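Protein RMD9, mitochondrial (Saccharomyces cerevisiae S288C, PDB 7A9X) binds a dodecameric motif in the 3'-untranslated regions of yeast mitochondrial mRNAs and takes part in their processing or stability. Local coordinates at residues A[55-60]-A[81-86]; A[110-115]-A[172-177]; A[120-125]-A[139-144]. All coordinates share one frame; numbering follows the deposited sequence.

Interaction 1 (A[55-60]-A[81-86]). With nucleotides of chain B.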
loop_
_atom_site.group_PDB
_atom_site.type_symbol
_atom_site.label_atom_id
_atom_site.label_comp_id
_atom_site.label_asym_id
_atom_site.label_seq_id
_atom_site.Cartn_x
_atom_site.Cartn_y
_atom_site.Cartn_z
ATOM N N LEU A 55 7.117 -12.636 19.528
ATOM C CA LEU A 55 5.660 -12.561 19.538
ATOM C C LEU A 55 5.167 -11.617 20.625
ATOM O O LEU A 55 4.198 -10.875 20.420
ATOM C CB LEU A 55 5.058 -13.953 19.719
ATOM C CG LEU A 55 4.815 -14.781 18.456
ATOM C CD1 LEU A 55 4.296 -16.164 18.817
ATOM C CD2 LEU A 55 3.839 -14.072 17.523
ATOM N N LYS A 56 5.819 -11.628 21.789
ATOM C CA LYS A 56 5.433 -10.707 22.851
ATOM C C LYS A 56 5.737 -9.266 22.469
ATOM O O LYS A 56 4.987 -8.357 22.841
ATOM C CB LYS A 56 6.144 -11.077 24.152
ATOM C CG LYS A 56 5.623 -10.341 25.374
ATOM C CD LYS A 56 6.324 -10.805 26.638
ATOM C CE LYS A 56 5.773 -10.099 27.865
ATOM N NZ LYS A 56 6.494 -10.502 29.104
ATOM N N TYR A 57 6.818 -9.039 21.720
ATOM C CA TYR A 57 7.131 -7.691 21.258
ATOM C C TYR A 57 6.088 -7.189 20.267
ATOM O O TYR A 57 5.676 -6.024 20.329
ATOM C CB TYR A 57 8.527 -7.667 20.630
ATOM C CG TYR A 57 8.896 -6.362 19.950
ATOM C CD1 TYR A 57 9.496 -5.331 20.661
ATOM C CD2 TYR A 57 8.658 -6.169 18.593
ATOM C CE1 TYR A 57 9.839 -4.141 20.044
ATOM C CE2 TYR A 57 8.998 -4.981 17.967
ATOM C CZ TYR A 57 9.588 -3.971 18.698
ATOM O OH TYR A 57 9.929 -2.789 18.080
ATOM N N SER A 58 5.648 -8.049 19.349
ATOM C CA SER A 58 4.764 -7.614 18.273
ATOM C C SER A 58 3.312 -7.484 18.708
ATOM O O SER A 58 2.511 -6.905 17.966
ATOM C CB SER A 58 4.863 -8.580 17.091
ATOM O OG SER A 58 4.546 -9.905 17.481
ATOM N N THR A 59 2.955 -7.995 19.884
ATOM C CA THR A 59 1.591 -7.911 20.388
ATOM C C THR A 59 1.439 -6.916 21.530
ATOM O O THR A 59 0.325 -6.734 22.031
ATOM C CB THR A 59 1.110 -9.291 20.844
ATOM O OG1 THR A 59 2.059 -9.845 21.764
ATOM C CG2 THR A 59 0.969 -10.220 19.652
ATOM N N THR A 60 2.523 -6.270 21.951
ATOM C CA THR A 60 2.458 -5.281 23.010
ATOM C C THR A 60 2.905 -3.919 22.491
ATOM O O THR A 60 3.878 -3.833 21.735
ATOM C CB THR A 60 3.335 -5.690 24.203
ATOM O OG1 THR A 60 4.678 -5.916 23.759
ATOM C CG2 THR A 60 2.794 -6.959 24.843
ATOM N N ALA A 81 15.602 -4.190 16.932
ATOM C CA ALA A 81 16.588 -5.086 16.336
ATOM C C ALA A 81 16.400 -6.518 16.822
ATOM O O ALA A 81 16.548 -7.466 16.043
ATOM C CB ALA A 81 18.000 -4.593 16.650
ATOM N N MET A 82 16.084 -6.693 18.109
ATOM C CA MET A 82 15.846 -8.032 18.639
ATOM C C MET A 82 14.710 -8.726 17.898
ATOM O O MET A 82 14.833 -9.895 17.514
ATOM C CB MET A 82 15.543 -7.959 20.138
ATOM C CG MET A 82 16.771 -7.819 21.025
ATOM S SD MET A 82 17.770 -9.319 21.048
ATOM C CE MET A 82 16.571 -10.511 21.644
ATOM N N PHE A 83 13.606 -8.008 17.670
ATOM C CA PHE A 83 12.440 -8.589 17.008
ATOM C C PHE A 83 12.794 -9.139 15.632
ATOM O O PHE A 83 12.434 -10.272 15.290
ATOM C CB PHE A 83 11.335 -7.536 16.898
ATOM C CG PHE A 83 10.159 -7.961 16.058
ATOM C CD1 PHE A 83 9.252 -8.895 16.530
ATOM C CD2 PHE A 83 9.947 -7.400 14.805
ATOM C CE1 PHE A 83 8.163 -9.278 15.762
ATOM C CE2 PHE A 83 8.859 -7.777 14.032
ATOM C CZ PHE A 83 7.965 -8.716 14.513
ATOM N N TRP A 84 13.500 -8.348 14.825
ATOM C CA TRP A 84 13.812 -8.781 13.468
ATOM C C TRP A 84 14.906 -9.838 13.440
ATOM O O TRP A 84 14.888 -10.717 12.572
ATOM C CB TRP A 84 14.213 -7.581 12.615
ATOM C CG TRP A 84 13.079 -6.643 12.357
ATOM C CD1 TRP A 84 12.961 -5.356 12.792
ATOM C CD2 TRP A 84 11.891 -6.926 11.610
ATOM N NE1 TRP A 84 11.775 -4.818 12.355
ATOM C CE2 TRP A 84 11.099 -5.761 11.627
ATOM C CE3 TRP A 84 11.421 -8.052 10.926
ATOM C CZ2 TRP A 84 9.861 -5.689 10.985
ATOM C CZ3 TRP A 84 10.194 -7.980 10.290
ATOM C CH2 TRP A 84 9.427 -6.807 10.325
ATOM N N ASP A 85 15.861 -9.776 14.370
ATOM C CA ASP A 85 16.864 -10.833 14.436
ATOM C C ASP A 85 16.273 -12.125 14.983
ATOM O O ASP A 85 16.721 -13.215 14.611
ATOM C CB ASP A 85 18.052 -10.394 15.289
ATOM C CG ASP A 85 19.186 -11.401 15.262
ATOM O OD1 ASP A 85 19.679 -11.704 14.154
ATOM O OD2 ASP A 85 19.582 -11.892 16.341
ATOM N N SER A 86 15.269 -12.024 15.858
ATOM C CA SER A 86 14.611 -13.221 16.369
ATOM C C SER A 86 13.870 -13.964 15.268
ATOM O O SER A 86 13.682 -15.181 15.359
ATOM C CB SER A 86 13.646 -12.855 17.497
ATOM O OG SER A 86 14.335 -12.274 18.591
ATOM P P A B 6 -6.357 -6.755 10.412
ATOM O OP1 A B 6 -7.022 -6.495 9.109
ATOM O OP2 A B 6 -5.661 -8.048 10.631
ATOM O "O5'" A B 6 -5.292 -5.607 10.700
ATOM C "C5'" A B 6 -5.625 -4.227 10.581
ATOM C "C4'" A B 6 -4.394 -3.386 10.335
ATOM O "O4'" A B 6 -3.580 -3.375 11.540
ATOM C "C3'" A B 6 -3.491 -3.900 9.218
ATOM O "O3'" A B 6 -2.850 -2.807 8.567
ATOM C "C2'" A B 6 -2.456 -4.725 9.977
ATOM O "O2'" A B 6 -1.225 -4.908 9.313
ATOM C "C1'" A B 6 -2.299 -3.915 11.260
ATOM N N9 A B 6 -1.887 -4.741 12.392
ATOM C C8 A B 6 -2.630 -5.713 13.014
ATOM N N7 A B 6 -1.996 -6.309 13.991
ATOM C C5 A B 6 -0.754 -5.694 14.003
ATOM C C6 A B 6 0.377 -5.882 14.809
ATOM N N6 A B 6 0.430 -6.781 15.794
ATOM N N1 A B 6 1.457 -5.110 14.565
ATOM C C2 A B 6 1.396 -4.210 13.576
ATOM N N3 A B 6 0.389 -3.940 12.748
ATOM C C4 A B 6 -0.668 -4.726 13.022
#

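Interaction 2 (A[110-115]-A[172-177]). With nucleotides of chain B.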
loop_
_atom_site.group_PDB
_atom_site.type_symbol
_atom_site.label_atom_id
_atom_site.label_comp_id
_atom_site.label_asym_id
_atom_site.label_seq_id
_atom_site.Cartn_x
_atom_site.Cartn_y
_atom_site.Cartn_z
ATOM N N ARG A 110 3.190 -21.155 16.193
ATOM C CA ARG A 110 3.735 -19.929 16.766
ATOM C C ARG A 110 4.692 -19.242 15.801
ATOM O O ARG A 110 4.766 -18.009 15.770
ATOM C CB ARG A 110 4.437 -20.235 18.090
ATOM C CG ARG A 110 3.515 -20.775 19.178
ATOM C CD ARG A 110 2.931 -19.663 20.035
ATOM N NE ARG A 110 3.898 -19.158 21.009
ATOM C CZ ARG A 110 3.639 -18.198 21.892
ATOM N NH1 ARG A 110 4.579 -17.801 22.739
ATOM N NH2 ARG A 110 2.440 -17.629 21.927
ATOM N N LEU A 111 5.426 -20.022 15.003
ATOM C CA LEU A 111 6.317 -19.431 14.009
ATOM C C LEU A 111 5.533 -18.765 12.886
ATOM O O LEU A 111 5.876 -17.658 12.456
ATOM C CB LEU A 111 7.257 -20.494 13.443
ATOM C CG LEU A 111 8.244 -19.997 12.387
ATOM C CD1 LEU A 111 9.154 -18.930 12.976
ATOM C CD2 LEU A 111 9.058 -21.150 11.828
ATOM N N ILE A 112 4.478 -19.427 12.399
ATOM C CA ILE A 112 3.662 -18.851 11.332
ATOM C C ILE A 112 3.031 -17.543 11.791
ATOM O O ILE A 112 3.033 -16.545 11.059
ATOM C CB ILE A 112 2.593 -19.858 10.868
ATOM C CG1 ILE A 112 3.247 -21.111 10.281
ATOM C CG2 ILE A 112 1.670 -19.215 9.852
ATOM C CD1 ILE A 112 2.250 -22.161 9.841
ATOM N N HIS A 113 2.478 -17.530 13.005
ATOM C CA HIS A 113 1.936 -16.297 13.567
ATOM C C HIS A 113 3.000 -15.207 13.611
ATOM O O HIS A 113 2.736 -14.049 13.261
ATOM C CB HIS A 113 1.374 -16.575 14.963
ATOM C CG HIS A 113 0.716 -15.395 15.611
ATOM N ND1 HIS A 113 0.258 -15.426 16.911
ATOM C CD2 HIS A 113 0.434 -14.156 15.143
ATOM C CE1 HIS A 113 -0.273 -14.256 17.217
ATOM N NE2 HIS A 113 -0.180 -13.467 16.162
ATOM N N LEU A 114 4.221 -15.567 14.016
ATOM C CA LEU A 114 5.297 -14.587 14.110
ATOM C C LEU A 114 5.625 -13.993 12.746
ATOM O O LEU A 114 5.790 -12.775 12.615
ATOM C CB LEU A 114 6.538 -15.229 14.729
ATOM C CG LEU A 114 7.752 -14.313 14.859
ATOM C CD1 LEU A 114 7.398 -13.120 15.730
ATOM C CD2 LEU A 114 8.938 -15.073 15.430
ATOM N N LEU A 115 5.727 -14.841 11.718
ATOM C CA LEU A 115 5.948 -14.338 10.367
ATOM C C LEU A 115 4.787 -13.469 9.903
ATOM O O LEU A 115 4.991 -12.508 9.153
ATOM C CB LEU A 115 6.164 -15.507 9.403
ATOM C CG LEU A 115 7.353 -16.431 9.683
ATOM C CD1 LEU A 115 7.331 -17.634 8.751
ATOM C CD2 LEU A 115 8.669 -15.679 9.551
ATOM N N THR A 172 -4.764 -20.644 10.190
ATOM C CA THR A 172 -5.382 -19.358 9.881
ATOM C C THR A 172 -4.334 -18.285 9.613
ATOM O O THR A 172 -4.492 -17.473 8.694
ATOM C CB THR A 172 -6.307 -18.914 11.017
ATOM O OG1 THR A 172 -5.591 -18.933 12.258
ATOM C CG2 THR A 172 -7.516 -19.824 11.111
ATOM N N HIS A 173 -3.268 -18.247 10.416
ATOM C CA HIS A 173 -2.226 -17.253 10.177
ATOM C C HIS A 173 -1.483 -17.523 8.874
ATOM O O HIS A 173 -1.020 -16.579 8.223
ATOM C CB HIS A 173 -1.248 -17.208 11.352
ATOM C CG HIS A 173 -1.806 -16.559 12.581
ATOM N ND1 HIS A 173 -1.923 -15.192 12.716
ATOM C CD2 HIS A 173 -2.274 -17.091 13.735
ATOM C CE1 HIS A 173 -2.443 -14.910 13.897
ATOM N NE2 HIS A 173 -2.665 -16.045 14.536
ATOM N N LEU A 174 -1.362 -18.791 8.472
ATOM C CA LEU A 174 -0.698 -19.107 7.211
ATOM C C LEU A 174 -1.507 -18.595 6.028
ATOM O O LEU A 174 -0.975 -17.914 5.142
ATOM C CB LEU A 174 -0.479 -20.615 7.095
ATOM C CG LEU A 174 0.328 -21.093 5.885
ATOM C CD1 LEU A 174 1.816 -20.836 6.087
ATOM C CD2 LEU A 174 0.065 -22.563 5.586
ATOM N N LEU A 175 -2.804 -18.916 6.004
ATOM C CA LEU A 175 -3.688 -18.502 4.923
ATOM C C LEU A 175 -3.968 -17.005 4.942
ATOM O O LEU A 175 -4.090 -16.398 3.873
ATOM C CB LEU A 175 -4.998 -19.292 4.998
ATOM C CG LEU A 175 -4.802 -20.809 4.928
ATOM C CD1 LEU A 175 -6.034 -21.551 5.414
ATOM C CD2 LEU A 175 -4.444 -21.210 3.513
ATOM N N THR A 176 -4.089 -16.399 6.126
ATOM C CA THR A 176 -4.265 -14.953 6.190
ATOM C C THR A 176 -3.038 -14.233 5.651
ATOM O O THR A 176 -3.160 -13.217 4.957
ATOM C CB THR A 176 -4.546 -14.506 7.622
ATOM O OG1 THR A 176 -5.646 -15.253 8.159
ATOM C CG2 THR A 176 -4.891 -13.018 7.638
ATOM N N SER A 177 -1.847 -14.761 5.940
ATOM C CA SER A 177 -0.622 -14.157 5.427
ATOM C C SER A 177 -0.600 -14.186 3.907
ATOM O O SER A 177 -0.338 -13.166 3.260
ATOM C CB SER A 177 0.599 -14.877 5.997
ATOM O OG SER A 177 0.664 -14.735 7.405
ATOM P P A B 4 -4.430 -14.510 17.310
ATOM O OP1 A B 4 -4.386 -15.847 16.666
ATOM O OP2 A B 4 -3.223 -13.646 17.291
ATOM O "O5'" A B 4 -5.605 -13.647 16.663
ATOM C "C5'" A B 4 -6.936 -14.139 16.594
ATOM C "C4'" A B 4 -7.941 -13.016 16.672
ATOM O "O4'" A B 4 -7.988 -12.487 18.025
ATOM C "C3'" A B 4 -7.651 -11.797 15.808
ATOM O "O3'" A B 4 -8.043 -11.965 14.457
ATOM C "C2'" A B 4 -8.410 -10.692 16.532
ATOM O "O2'" A B 4 -9.798 -10.759 16.243
ATOM C "C1'" A B 4 -8.196 -11.091 17.992
ATOM N N9 A B 4 -7.004 -10.432 18.552
ATOM C C8 A B 4 -5.796 -11.003 18.870
ATOM N N7 A B 4 -4.918 -10.148 19.335
ATOM C C5 A B 4 -5.591 -8.933 19.317
ATOM C C6 A B 4 -5.207 -7.631 19.688
ATOM N N6 A B 4 -4.002 -7.323 20.171
ATOM N N1 A B 4 -6.117 -6.642 19.547
ATOM C C2 A B 4 -7.329 -6.949 19.062
ATOM N N3 A B 4 -7.807 -8.132 18.679
ATOM C C4 A B 4 -6.877 -9.092 18.834
#

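Interaction 3 (A[120-125]-A[139-144]). With nucleotides of chain B.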
loop_
_atom_site.group_PDB
_atom_site.type_symbol
_atom_site.label_atom_id
_atom_site.label_comp_id
_atom_site.label_asym_id
_atom_site.label_seq_id
_atom_site.Cartn_x
_atom_site.Cartn_y
_atom_site.Cartn_z
ATOM N N ARG A 120 2.876 -7.681 9.072
ATOM C CA ARG A 120 2.154 -6.535 9.616
ATOM C C ARG A 120 3.107 -5.411 9.998
ATOM O O ARG A 120 2.853 -4.241 9.692
ATOM C CB ARG A 120 1.324 -6.976 10.822
ATOM C CG ARG A 120 0.188 -7.922 10.472
ATOM C CD ARG A 120 -0.346 -8.635 11.703
ATOM N NE ARG A 120 -1.756 -8.985 11.553
ATOM C CZ ARG A 120 -2.433 -9.746 12.407
ATOM N NH1 ARG A 120 -3.716 -10.003 12.194
ATOM N NH2 ARG A 120 -1.825 -10.254 13.471
ATOM N N SER A 121 4.220 -5.750 10.654
ATOM C CA SER A 121 5.173 -4.728 11.074
ATOM C C SER A 121 5.898 -4.116 9.881
ATOM O O SER A 121 6.144 -2.904 9.856
ATOM C CB SER A 121 6.174 -5.320 12.064
ATOM O OG SER A 121 7.169 -4.369 12.400
ATOM N N THR A 122 6.250 -4.932 8.884
ATOM C CA THR A 122 6.919 -4.392 7.703
ATOM C C THR A 122 6.037 -3.371 6.992
ATOM O O THR A 122 6.507 -2.290 6.616
ATOM C CB THR A 122 7.312 -5.520 6.746
ATOM O OG1 THR A 122 8.101 -6.491 7.445
ATOM C CG2 THR A 122 8.125 -4.968 5.587
ATOM N N ARG A 123 4.752 -3.690 6.808
ATOM C CA ARG A 123 3.833 -2.733 6.194
ATOM C C ARG A 123 3.732 -1.459 7.023
ATOM O O ARG A 123 3.711 -0.351 6.474
ATOM C CB ARG A 123 2.448 -3.357 6.019
ATOM C CG ARG A 123 2.382 -4.511 5.034
ATOM C CD ARG A 123 0.931 -4.882 4.725
ATOM N NE ARG A 123 0.189 -5.268 5.923
ATOM C CZ ARG A 123 -0.040 -6.526 6.285
ATOM N NH1 ARG A 123 -0.718 -6.790 7.394
ATOM N NH2 ARG A 123 0.409 -7.523 5.535
ATOM N N ASP A 124 3.665 -1.599 8.351
ATOM C CA ASP A 124 3.605 -0.429 9.221
ATOM C C ASP A 124 4.857 0.430 9.084
ATOM O O ASP A 124 4.773 1.664 9.083
ATOM C CB ASP A 124 3.411 -0.873 10.672
ATOM C CG ASP A 124 3.279 0.298 11.626
ATOM O OD1 ASP A 124 2.290 1.051 11.512
ATOM O OD2 ASP A 124 4.163 0.462 12.492
ATOM N N GLN A 125 6.027 -0.203 8.963
ATOM C CA GLN A 125 7.262 0.563 8.832
ATOM C C GLN A 125 7.319 1.313 7.509
ATOM O O GLN A 125 7.876 2.415 7.446
ATOM C CB GLN A 125 8.472 -0.363 8.964
ATOM C CG GLN A 125 8.660 -0.944 10.356
ATOM C CD GLN A 125 8.970 0.116 11.396
ATOM O OE1 GLN A 125 9.745 1.041 11.146
ATOM N NE2 GLN A 125 8.362 -0.011 12.569
ATOM N N SER A 139 16.012 -1.526 -0.157
ATOM C CA SER A 139 15.118 -1.074 0.897
ATOM C C SER A 139 14.848 -2.217 1.862
ATOM O O SER A 139 14.682 -3.367 1.443
ATOM C CB SER A 139 13.796 -0.551 0.324
ATOM O OG SER A 139 12.992 -1.618 -0.151
ATOM N N PHE A 140 14.813 -1.887 3.155
ATOM C CA PHE A 140 14.426 -2.865 4.167
ATOM C C PHE A 140 13.054 -3.457 3.863
ATOM O O PHE A 140 12.844 -4.666 4.021
ATOM C CB PHE A 140 14.444 -2.207 5.549
ATOM C CG PHE A 140 13.789 -3.024 6.628
ATOM C CD1 PHE A 140 14.498 -4.009 7.295
ATOM C CD2 PHE A 140 12.469 -2.793 6.985
ATOM C CE1 PHE A 140 13.899 -4.760 8.291
ATOM C CE2 PHE A 140 11.864 -3.540 7.979
ATOM C CZ PHE A 140 12.579 -4.524 8.634
ATOM N N HIS A 141 12.114 -2.621 3.415
ATOM C CA HIS A 141 10.745 -3.072 3.175
ATOM C C HIS A 141 10.693 -4.193 2.146
ATOM O O HIS A 141 10.015 -5.205 2.354
ATOM C CB HIS A 141 9.889 -1.886 2.725
ATOM C CG HIS A 141 8.602 -2.272 2.058
ATOM N ND1 HIS A 141 7.431 -2.477 2.755
ATOM C CD2 HIS A 141 8.301 -2.473 0.753
ATOM C CE1 HIS A 141 6.467 -2.793 1.910
ATOM N NE2 HIS A 141 6.969 -2.802 0.689
ATOM N N LYS A 142 11.410 -4.035 1.034
ATOM C CA LYS A 142 11.321 -5.010 -0.045
ATOM C C LYS A 142 11.962 -6.336 0.347
ATOM O O LYS A 142 11.371 -7.404 0.148
ATOM C CB LYS A 142 11.968 -4.440 -1.305
ATOM C CG LYS A 142 11.845 -5.328 -2.523
ATOM C CD LYS A 142 12.463 -4.667 -3.741
ATOM C CE LYS A 142 12.224 -5.500 -4.987
ATOM N NZ LYS A 142 12.758 -4.834 -6.203
ATOM N N GLU A 143 13.176 -6.292 0.908
ATOM C CA GLU A 143 13.870 -7.533 1.237
ATOM C C GLU A 143 13.196 -8.264 2.390
ATOM O O GLU A 143 13.076 -9.494 2.360
ATOM C CB GLU A 143 15.340 -7.260 1.568
ATOM C CG GLU A 143 16.187 -6.917 0.358
ATOM C CD GLU A 143 17.677 -7.048 0.620
ATOM O OE1 GLU A 143 18.076 -7.954 1.382
ATOM O OE2 GLU A 143 18.448 -6.242 0.058
ATOM N N MET A 144 12.757 -7.535 3.419
ATOM C CA MET A 144 12.098 -8.199 4.539
ATOM C C MET A 144 10.789 -8.840 4.099
ATOM O O MET A 144 10.432 -9.926 4.568
ATOM C CB MET A 144 11.849 -7.220 5.684
ATOM C CG MET A 144 11.176 -7.873 6.880
ATOM S SD MET A 144 12.123 -9.284 7.479
ATOM C CE MET A 144 13.582 -8.451 8.099
ATOM P P A B 6 -6.357 -6.755 10.412
ATOM O OP1 A B 6 -7.022 -6.495 9.109
ATOM O OP2 A B 6 -5.661 -8.048 10.631
ATOM O "O5'" A B 6 -5.292 -5.607 10.700
ATOM C "C5'" A B 6 -5.625 -4.227 10.581
ATOM C "C4'" A B 6 -4.394 -3.386 10.335
ATOM O "O4'" A B 6 -3.580 -3.375 11.540
ATOM C "C3'" A B 6 -3.491 -3.900 9.218
ATOM O "O3'" A B 6 -2.850 -2.807 8.567
ATOM C "C2'" A B 6 -2.456 -4.725 9.977
ATOM O "O2'" A B 6 -1.225 -4.908 9.313
ATOM C "C1'" A B 6 -2.299 -3.915 11.260
ATOM N N9 A B 6 -1.887 -4.741 12.392
ATOM C C8 A B 6 -2.630 -5.713 13.014
ATOM N N7 A B 6 -1.996 -6.309 13.991
ATOM C C5 A B 6 -0.754 -5.694 14.003
ATOM C C6 A B 6 0.377 -5.882 14.809
ATOM N N6 A B 6 0.430 -6.781 15.794
ATOM N N1 A B 6 1.457 -5.110 14.565
ATOM C C2 A B 6 1.396 -4.210 13.576
ATOM N N3 A B 6 0.389 -3.940 12.748
ATOM C C4 A B 6 -0.668 -4.726 13.022
ATOM P P C B 8 -3.018 1.842 2.534
ATOM O OP1 C B 8 -2.650 3.152 1.939
ATOM O OP2 C B 8 -4.244 1.144 2.069
ATOM O "O5'" C B 8 -1.811 0.819 2.350
ATOM C "C5'" C B 8 -0.457 1.251 2.404
ATOM C "C4'" C B 8 0.391 0.485 1.420
ATOM O "O4'" C B 8 0.546 -0.890 1.876
ATOM C "C3'" C B 8 -0.179 0.411 0.000
ATOM O "O3'" C B 8 0.857 0.580 -0.966
ATOM C "C2'" C B 8 -0.740 -1.006 -0.080
ATOM O "O2'" C B 8 -0.778 -1.554 -1.380
ATOM C "C1'" C B 8 0.213 -1.776 0.828
ATOM N N1 C B 8 -0.392 -2.990 1.395
ATOM C C2 C B 8 0.215 -4.232 1.178
ATOM O O2 C B 8 1.277 -4.291 0.542
ATOM N N3 C B 8 -0.367 -5.344 1.683
ATOM C C4 C B 8 -1.509 -5.255 2.365
ATOM N N4 C B 8 -2.042 -6.381 2.845
ATOM C C5 C B 8 -2.154 -4.005 2.587
ATOM C C6 C B 8 -1.571 -2.911 2.084
ATOM P P A B 7 -2.475 -2.919 7.008
ATOM O OP1 A B 7 -3.390 -3.908 6.386
ATOM O OP2 A B 7 -1.005 -3.113 6.893
ATOM O "O5'" A B 7 -2.815 -1.474 6.437
ATOM C "C5'" A B 7 -3.999 -1.220 5.686
ATOM C "C4'" A B 7 -4.139 0.250 5.362
ATOM O "O4'" A B 7 -4.669 0.945 6.523
ATOM C "C3'" A B 7 -2.833 0.959 5.012
ATOM O "O3'" A B 7 -3.109 2.043 4.126
ATOM C "C2'" A B 7 -2.399 1.519 6.360
ATOM O "O2'" A B 7 -1.494 2.599 6.290
ATOM C "C1'" A B 7 -3.742 1.926 6.958
ATOM N N9 A B 7 -3.759 1.950 8.421
ATOM C C8 A B 7 -3.146 1.068 9.275
ATOM N N7 A B 7 -3.339 1.346 10.541
ATOM C C5 A B 7 -4.132 2.487 10.517
ATOM C C6 A B 7 -4.683 3.279 11.539
ATOM N N6 A B 7 -4.516 3.038 12.840
ATOM N N1 A B 7 -5.427 4.346 11.172
ATOM C C2 A B 7 -5.599 4.591 9.867
ATOM N N3 A B 7 -5.132 3.922 8.817
ATOM C C4 A B 7 -4.398 2.870 9.215
#

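Interaction 1 (A[55-60]-A[81-86])
Phe83 reaches from helix 78-97 to helix 52-59, where its CB and CG meet CD2 and CE2 of Tyr57 obliquely. Tyr57 CD2 does most of the touching, 3.4 Å from Phe83 CG, while Tyr57 CE2 sits 3.6 Å from Phe83 CB. The two side chains cross at about a right angle, yet their ring planes are only 32° apart, with centroids separated by 5.1 Å, an inclined pairing that is neither a stack nor edge-to-face. Both CG atoms stand anti to their backbone N (chi1 172° in each), which sends the two rings into the gap between the helices. Further round the phenyl ring, Phe83 CE1 meets Ser58 CB at 3.6 Å. Behind it, Phe83 CD2 rests over the centre of the indole face of Trp84, 3.7 Å above that plane. With only a methyl group at Phe83, as in an alanine, Tyr57 and Ser58 are likely to lose the ring they pack on, and a gap would open between the helices. These are helices of the all-helical N-terminal part that precedes the first pentatricopeptide repeat, and the last turn of helix 52-59 also faces the RNA. The adenine of A6 of chain B donates from N6 to the main-chain Ser58 O over 3.0 Å, at 160° and so fairly straight. The bond reads an exocyclic amine, which a guanine does not offer at that position. On the side-chain side, Ser58 OG is engaged by Asn117 of helix 105-128 and by the carbonyl of Ala54.

Interaction 2 (A[110-115]-A[172-177])
His173 NE2 gives its proton to OP1 of A4 of chain B over 2.7 Å, at an angle of 152°, with the phosphorus lying in the plane of the imidazole at its edge. Across one face of the same ring lies His113 from helix 105-128. The two imidazoles form an offset stack, centroids 3.9 Å apart and planes at 17°, in which His113 CD2 comes to 3.2 Å from His173 CE1. His113 CB adds a CH-pi contact over the His173 ring, 3.9 Å from its centroid. His113 CG stands anti to the backbone N (chi1 -177°), and this lays the ring along His173 and brings His113 CE1 to 3.0 Å from OP2 of A4 of chain B. Tyr169 binds His113 ND1, and His116 binds His173 ND1, so both rings are fixed in rotation.

Next to the histidines the two segments run in the same general direction, their axes 8.5 Å apart at closest approach, and Ile112 packs between them. Ile112 CG2 lies 3.4 Å from Leu174 N, in the helix assigned to the first pentatricopeptide repeat, while Ile112 CD1 faces Leu174 CD1. The pair of buried imidazoles implies that the A4 phosphate is bonded directly by His173 and approached closely by CE1 and NE2 of His113, and its negative charge would probably favour protonation of a histidine there.

Interaction 3 (A[120-125]-A[139-144])
Thr122 sends both its branches to helix 140-147. Its CG2 lies 3.8 Å from His141 ND1 and just as close to the carbonyl of that residue, while Thr122 OG1 touches Met144 CG at 3.4 Å. With OG1 beside the backbone N (chi1 -55°), the hydroxyl also reaches back to the carbonyl of Gly118 in its own helix. Ser139 starts the partner helix as its N-cap, its OG accepting from Lys142 N.

Arg123, the next residue of the helix, reaches to the RNA. Its CB packs near OP2 of A7 of chain B, and CG keeps to the same oxygen. Arg123 CD lies 3.3 Å from N3 of C8 of chain B. A bend at chi3 (-59°) then turns the head so that its edge meets the backbone of the RNA: Arg123 NE donates to OP2 of A7 of chain B at 2.6 Å, and Arg123 NH1 to O2' of A6 of chain B at 2.7 Å, the latter bond fairly straight at 161°. Arg123 NH2 completes the set with a salt bridge to Glu180. One face of the guanidinium receives N4 of C8 of chain B. Three polar partners fix the rotation of the head, and the 2'-hydroxyl contact is one that DNA could not supply.

Arg120, extended from CG to NE, runs beside the adenine of A6 of chain B, whose N7 lies over one face of its guanidinium. Arg120 NH1 donates to OP2 of the same nucleotide at 3.2 Å, and also pairs with a further phosphate, while Asn117 takes NH2. Arginines aligned on one helix face, gripping successive phosphates, are consistent with the inner RNA-binding surface of a pentatricopeptide-type helical solenoid.

In the fold
The three interactions lie at the N-terminal end of the helical array, centres 14 to 16 Å apart, reaching the first annotated repeat through 172-177. Helix 105-128 links them: interaction 2 uses its early turns, interaction 3 its later ones, and interaction 1 packs against it. Interactions 1 and 2 touch through Leu55; Trp84 CH2 comes within 3.2 Å of Thr122 OG1, joining interactions 1 and 3; interactions 2 and 3 stay about 5 Å apart at their nearest atoms. Along the chain interaction 1 closes first, and interaction 3 is nested within the loop closed by interaction 2. They meet A4, A6, A7 and C8 of chain B, so the RNA-binding surface begins ahead of the repeats.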